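Local coordinates for major pilin backbone protein T-antigen, T13 (Streptococcus pyogenes, PDB 6BBT) that forms the backbone of the pilus on the streptococcal cell surface, probably as a polymer of subunits each stiffened by intramolecular isopeptide bonds, at residues F154-T166 against L215-I228. Sequence-based numbering, arbitrary orientation.
Sequences FKTTSLKIEKQVT and LHDHQSIMLAKLPI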
loop_
_atom_site.group_PDB
_atom_site.type_symbol
_atom_site.label_atom_id
_atom_site.label_comp_id
_atom_site.label_asym_id
_atom_site.label_seq_id
_atom_site.Cartn_x
_atom_site.Cartn_y
_atom_site.Cartn_z
ATOM N N PHE A 154 -1.174 1.274 -4.938
ATOM C CA PHE A 154 -0.515 0.023 -4.672
ATOM C C PHE A 154 -0.850 -1.004 -5.732
ATOM O O PHE A 154 -1.818 -0.865 -6.470
ATOM C CB PHE A 154 -0.842 -0.490 -3.272
ATOM C CG PHE A 154 -2.273 -0.916 -3.084
ATOM C CD1 PHE A 154 -3.263 0.021 -2.828
ATOM C CD2 PHE A 154 -2.635 -2.266 -3.179
ATOM C CE1 PHE A 154 -4.590 -0.363 -2.663
ATOM C CE2 PHE A 154 -3.957 -2.652 -3.013
ATOM C CZ PHE A 154 -4.935 -1.705 -2.743
ATOM N N LYS A 155 -0.000 -2.020 -5.810
ATOM C CA LYS A 155 -0.137 -3.052 -6.797
ATOM C C LYS A 155 -0.549 -4.344 -6.128
ATOM O O LYS A 155 -0.340 -4.534 -4.919
ATOM C CB LYS A 155 1.177 -3.249 -7.521
ATOM C CG LYS A 155 1.454 -2.121 -8.496
ATOM C CD LYS A 155 2.809 -2.267 -9.151
ATOM C CE LYS A 155 2.992 -1.137 -10.155
ATOM N NZ LYS A 155 4.275 -1.297 -10.888
ATOM N N THR A 156 -1.123 -5.213 -6.943
ATOM C CA THR A 156 -1.363 -6.596 -6.586
ATOM C C THR A 156 -0.626 -7.473 -7.597
ATOM O O THR A 156 -0.138 -6.987 -8.630
ATOM C CB THR A 156 -2.862 -6.922 -6.610
ATOM O OG1 THR A 156 -3.377 -6.688 -7.918
ATOM C CG2 THR A 156 -3.627 -6.071 -5.613
ATOM N N THR A 157 -0.550 -8.760 -7.295
ATOM C CA THR A 157 0.071 -9.707 -8.181
ATOM C C THR A 157 -0.901 -10.889 -8.411
ATOM O O THR A 157 -2.129 -10.732 -8.247
ATOM C CB THR A 157 1.483 -10.077 -7.671
ATOM O OG1 THR A 157 2.163 -10.851 -8.664
ATOM C CG2 THR A 157 1.433 -10.822 -6.358
ATOM N N SER A 158 -0.366 -12.012 -8.876
ATOM C CA SER A 158 -1.171 -13.186 -9.171
ATOM C C SER A 158 -0.366 -14.464 -8.988
ATOM O O SER A 158 0.853 -14.455 -9.093
ATOM C CB SER A 158 -1.736 -13.125 -10.597
ATOM O OG SER A 158 -0.709 -13.244 -11.564
ATOM N N LEU A 159 -1.068 -15.552 -8.698
ATOM C CA LEU A 159 -0.473 -16.860 -8.639
ATOM C C LEU A 159 -1.380 -17.841 -9.376
ATOM O O LEU A 159 -2.544 -17.966 -9.050
ATOM C CB LEU A 159 -0.302 -17.304 -7.185
ATOM C CG LEU A 159 0.194 -18.739 -6.953
ATOM C CD1 LEU A 159 1.560 -18.933 -7.577
ATOM C CD2 LEU A 159 0.241 -19.066 -5.474
ATOM N N LYS A 160 -0.837 -18.520 -10.376
ATOM C CA LYS A 160 -1.525 -19.601 -11.044
ATOM C C LYS A 160 -0.834 -20.906 -10.648
ATOM O O LYS A 160 0.409 -20.964 -10.566
ATOM C CB LYS A 160 -1.479 -19.384 -12.549
ATOM C CG LYS A 160 -2.080 -20.515 -13.367
ATOM C CD LYS A 160 -2.179 -20.123 -14.820
ATOM C CE LYS A 160 -2.467 -21.328 -15.693
ATOM N NZ LYS A 160 -2.732 -20.875 -17.094
ATOM N N ILE A 161 -1.639 -21.933 -10.383
ATOM C CA ILE A 161 -1.154 -23.245 -10.025
ATOM C C ILE A 161 -1.776 -24.227 -11.006
ATOM O O ILE A 161 -3.003 -24.304 -11.118
ATOM C CB ILE A 161 -1.512 -23.627 -8.576
ATOM C CG1 ILE A 161 -0.893 -22.631 -7.585
ATOM C CG2 ILE A 161 -1.029 -25.040 -8.235
ATOM C CD1 ILE A 161 -1.408 -22.763 -6.169
ATOM N N GLU A 162 -0.928 -24.966 -11.718
ATOM C CA GLU A 162 -1.387 -25.971 -12.666
ATOM C C GLU A 162 -0.812 -27.340 -12.364
ATOM O O GLU A 162 0.330 -27.452 -11.914
ATOM C CB GLU A 162 -0.986 -25.571 -14.069
ATOM C CG GLU A 162 -1.735 -26.353 -15.129
ATOM C CD GLU A 162 -1.182 -26.139 -16.506
ATOM O OE1 GLU A 162 -0.787 -24.990 -16.804
ATOM O OE2 GLU A 162 -1.155 -27.127 -17.275
ATOM N N LYS A 163 -1.603 -28.375 -12.658
ATOM C CA LYS A 163 -1.182 -29.764 -12.519
ATOM C C LYS A 163 -0.851 -30.352 -13.895
ATOM O O LYS A 163 -1.628 -30.208 -14.843
ATOM C CB LYS A 163 -2.292 -30.578 -11.851
ATOM C CG LYS A 163 -1.988 -32.062 -11.636
ATOM C CD LYS A 163 -0.943 -32.314 -10.557
ATOM C CE LYS A 163 -0.342 -33.699 -10.703
ATOM N NZ LYS A 163 0.647 -34.059 -9.655
ATOM N N GLN A 164 0.304 -31.011 -13.988
ATOM C CA GLN A 164 0.631 -31.843 -15.144
ATOM C C GLN A 164 0.995 -33.252 -14.718
ATOM O O GLN A 164 1.631 -33.457 -13.676
ATOM C CB GLN A 164 1.727 -31.204 -15.994
ATOM C CG GLN A 164 1.145 -30.529 -17.226
ATOM C CD GLN A 164 2.020 -29.437 -17.776
ATOM O OE1 GLN A 164 3.244 -29.469 -17.638
ATOM N NE2 GLN A 164 1.394 -28.450 -18.414
ATOM N N VAL A 165 0.551 -34.217 -15.523
ATOM C CA VAL A 165 0.802 -35.636 -15.281
ATOM C C VAL A 165 1.625 -36.209 -16.436
ATOM O O VAL A 165 1.324 -35.950 -17.604
ATOM C CB VAL A 165 -0.511 -36.425 -15.129
ATOM C CG1 VAL A 165 -0.233 -37.922 -14.996
ATOM C CG2 VAL A 165 -1.292 -35.916 -13.919
ATOM N N THR A 166 2.662 -36.972 -16.094
ATOM C CA THR A 166 3.535 -37.623 -17.076
ATOM C C THR A 166 3.670 -39.116 -16.779
ATOM O O THR A 166 3.475 -39.553 -15.644
ATOM C CB THR A 166 4.944 -36.988 -17.096
ATOM O OG1 THR A 166 5.562 -37.138 -15.814
ATOM C CG2 THR A 166 4.881 -35.527 -17.446
ATOM N N LEU A 215 -6.876 -30.757 -8.313
ATOM C CA LEU A 215 -6.633 -30.571 -9.738
ATOM C C LEU A 215 -6.362 -31.919 -10.394
ATOM O O LEU A 215 -5.728 -32.788 -9.789
ATOM C CB LEU A 215 -5.416 -29.660 -9.983
ATOM C CG LEU A 215 -5.453 -28.236 -9.430
ATOM C CD1 LEU A 215 -4.070 -27.609 -9.569
ATOM C CD2 LEU A 215 -6.509 -27.401 -10.159
ATOM N N HIS A 216 -6.819 -32.079 -11.635
ATOM C CA HIS A 216 -6.391 -33.211 -12.486
ATOM C C HIS A 216 -5.467 -32.669 -13.568
ATOM O O HIS A 216 -5.244 -31.463 -13.641
ATOM C CB HIS A 216 -7.587 -33.984 -13.079
ATOM C CG HIS A 216 -8.590 -33.119 -13.772
ATOM N ND1 HIS A 216 -8.340 -32.516 -14.987
ATOM C CD2 HIS A 216 -9.837 -32.740 -13.411
ATOM C CE1 HIS A 216 -9.391 -31.800 -15.346
ATOM N NE2 HIS A 216 -10.314 -31.918 -14.407
ATOM N N ASP A 217 -4.919 -33.560 -14.395
ATOM C CA ASP A 217 -3.993 -33.174 -15.467
ATOM C C ASP A 217 -4.532 -31.988 -16.257
ATOM O O ASP A 217 -5.697 -31.971 -16.650
ATOM C CB ASP A 217 -3.724 -34.360 -16.409
ATOM C CG ASP A 217 -2.584 -34.105 -17.400
ATOM O OD1 ASP A 217 -1.611 -33.398 -17.090
ATOM O OD2 ASP A 217 -2.644 -34.662 -18.511
ATOM N N HIS A 218 -3.678 -30.984 -16.429
ATOM C CA HIS A 218 -3.964 -29.759 -17.184
ATOM C C HIS A 218 -4.981 -28.786 -16.578
ATOM O O HIS A 218 -5.268 -27.763 -17.184
ATOM C CB HIS A 218 -4.246 -30.071 -18.681
ATOM C CG HIS A 218 -2.993 -30.317 -19.462
ATOM N ND1 HIS A 218 -2.561 -31.584 -19.808
ATOM C CD2 HIS A 218 -2.032 -29.461 -19.892
ATOM C CE1 HIS A 218 -1.408 -31.493 -20.449
ATOM N NE2 HIS A 218 -1.064 -30.218 -20.510
ATOM N N GLN A 219 -5.467 -29.059 -15.373
ATOM C CA GLN A 219 -6.376 -28.145 -14.695
ATOM C C GLN A 219 -5.537 -27.142 -13.907
ATOM O O GLN A 219 -4.476 -27.487 -13.391
ATOM C CB GLN A 219 -7.308 -28.922 -13.763
ATOM C CG GLN A 219 -8.538 -28.154 -13.309
ATOM C CD GLN A 219 -9.430 -28.976 -12.396
ATOM O OE1 GLN A 219 -9.043 -30.043 -11.933
ATOM N NE2 GLN A 219 -10.625 -28.471 -12.119
ATOM N N SER A 220 -6.018 -25.906 -13.824
ATOM C CA SER A 220 -5.350 -24.849 -13.065
ATOM C C SER A 220 -6.318 -24.104 -12.152
ATOM O O SER A 220 -7.534 -24.169 -12.307
ATOM C CB SER A 220 -4.685 -23.848 -14.007
ATOM O OG SER A 220 -5.637 -23.246 -14.858
ATOM N N ILE A 221 -5.748 -23.399 -11.194
ATOM C CA ILE A 221 -6.473 -22.482 -10.326
ATOM C C ILE A 221 -5.678 -21.164 -10.390
ATOM O O ILE A 221 -4.478 -21.187 -10.688
ATOM C CB ILE A 221 -6.587 -23.146 -8.933
ATOM C CG1 ILE A 221 -7.798 -22.665 -8.179
ATOM C CG2 ILE A 221 -5.301 -23.014 -8.111
ATOM C CD1 ILE A 221 -8.077 -23.517 -6.955
ATOM N N MET A 222 -6.333 -20.017 -10.208
ATOM C CA MET A 222 -5.608 -18.733 -10.211
ATOM C C MET A 222 -6.143 -17.769 -9.168
ATOM O O MET A 222 -7.353 -17.623 -8.998
ATOM C CB MET A 222 -5.634 -18.040 -11.578
ATOM C CG MET A 222 -4.713 -16.806 -11.628
ATOM S SD MET A 222 -4.888 -15.727 -13.065
ATOM C CE MET A 222 -6.590 -16.036 -13.479
ATOM N N LEU A 223 -5.217 -17.115 -8.473
ATOM C CA LEU A 223 -5.530 -16.027 -7.572
ATOM C C LEU A 223 -5.040 -14.819 -8.331
ATOM O O LEU A 223 -3.830 -14.637 -8.459
ATOM C CB LEU A 223 -4.814 -16.191 -6.223
ATOM C CG LEU A 223 -5.162 -17.481 -5.470
ATOM C CD1 LEU A 223 -4.098 -18.540 -5.726
ATOM C CD2 LEU A 223 -5.318 -17.275 -3.967
ATOM N N ALA A 224 -5.955 -13.998 -8.840
ATOM C CA ALA A 224 -5.590 -12.943 -9.815
ATOM C C ALA A 224 -5.292 -11.571 -9.204
ATOM O O ALA A 224 -4.742 -10.704 -9.894
ATOM C CB ALA A 224 -6.684 -12.799 -10.864
ATOM N N LYS A 225 -5.693 -11.371 -7.943
ATOM C CA LYS A 225 -5.594 -10.095 -7.253
ATOM C C LYS A 225 -4.967 -10.351 -5.874
ATOM O O LYS A 225 -5.541 -10.046 -4.843
ATOM C CB LYS A 225 -6.980 -9.451 -7.153
ATOM C CG LYS A 225 -7.624 -9.111 -8.522
ATOM C CD LYS A 225 -9.067 -8.624 -8.404
ATOM C CE LYS A 225 -9.756 -8.504 -9.773
ATOM N NZ LYS A 225 -11.179 -7.998 -9.689
ATOM N N LEU A 226 -3.770 -10.924 -5.902
ATOM C CA LEU A 226 -3.088 -11.403 -4.726
ATOM C C LEU A 226 -2.253 -10.268 -4.100
ATOM O O LEU A 226 -1.563 -9.559 -4.827
ATOM C CB LEU A 226 -2.182 -12.565 -5.132
ATOM C CG LEU A 226 -1.508 -13.391 -4.049
ATOM C CD1 LEU A 226 -2.481 -14.101 -3.120
ATOM C CD2 LEU A 226 -0.613 -14.411 -4.712
ATOM N N PRO A 227 -2.314 -10.095 -2.762
ATOM C CA PRO A 227 -1.496 -9.078 -2.128
ATOM C C PRO A 227 -0.001 -9.334 -2.312
ATOM O O PRO A 227 0.438 -10.494 -2.337
ATOM C CB PRO A 227 -1.883 -9.158 -0.648
ATOM C CG PRO A 227 -3.217 -9.775 -0.631
ATOM C CD PRO A 227 -3.235 -10.727 -1.796
ATOM N N ILE A 228 0.743 -8.245 -2.499
ATOM C CA ILE A 228 2.193 -8.290 -2.659
ATOM C C ILE A 228 2.844 -8.310 -1.289
ATOM O O ILE A 228 2.453 -7.565 -0.397
ATOM C CB ILE A 228 2.703 -7.120 -3.520
ATOM C CG1 ILE A 228 2.304 -7.391 -4.965
ATOM C CG2 ILE A 228 4.238 -6.980 -3.404
ATOM C CD1 ILE A 228 2.499 -6.238 -5.902
HETATM O O HOH W 1 -1.016 -5.756 -2.580
HETATM O O HOH W 2 -3.118 -8.461 -9.909
#
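Leu-159 with Leu-223 and Ile-161 with Ile-221 exchange backbone hydrogen bonds in both directions, joining strands 156-166 and 220-223, which run antiparallel with their axes 172° apart. The register slips by one residue before the next reciprocal pair, Thr-157 with Leu-226; this is a beta bulge at the corner formed by Ala-224 and Lys-225. There the Leu-226 N to Thr-157 O bond is of normal length and fairly straight, but its donor stands 48° out of the carbonyl plane. One water bridges Thr-156 OG1 and Ala-224 O at the bulge; another, past it, joins Lys-155 O to Ile-228 N.

At the far end, the type II turn 216-219 is tied on by Lys-163 N to Gln-219 O and by His-218 N to Lys-163 O (2.7 Å). With CG anti to its backbone N (chi1 -170°), Asp-217 brings OD1 to 2.8 Å from Val-165 N, which meets it from above the carboxylate plane. Gln-164 CG lies over one face of the His-218 ring, 4.2 Å from its centroid, as a CH-pi contact.

Apolar packing lines one face: Leu-226 CD2 reaches Leu-159 CB at 3.8 Å, Ile-221 CG2 meets Ile-161 CB at 3.9 Å, and the Leu-215 side chain crosses that of Ile-161 at about a right angle, CD1 to CG2 4.2 Å.

On that inward side, Lys-163 NZ is covalently linked to Asn-277 CG, an intramolecular isopeptide bond, with a weak hydrogen bond from NZ to Glu-236 OE1 and the Phe-176 ring beside the linked lysine. Strand 148-166 lies between 220-227 and the parallel 271-279, bonded through Lys-160 and Ile-273; 193-198 continues the sheet beyond 220-227. Leu-226 reaches Leu-182 of the facing sheet, where Leu-215 ends strand 211-215, beside 176-183.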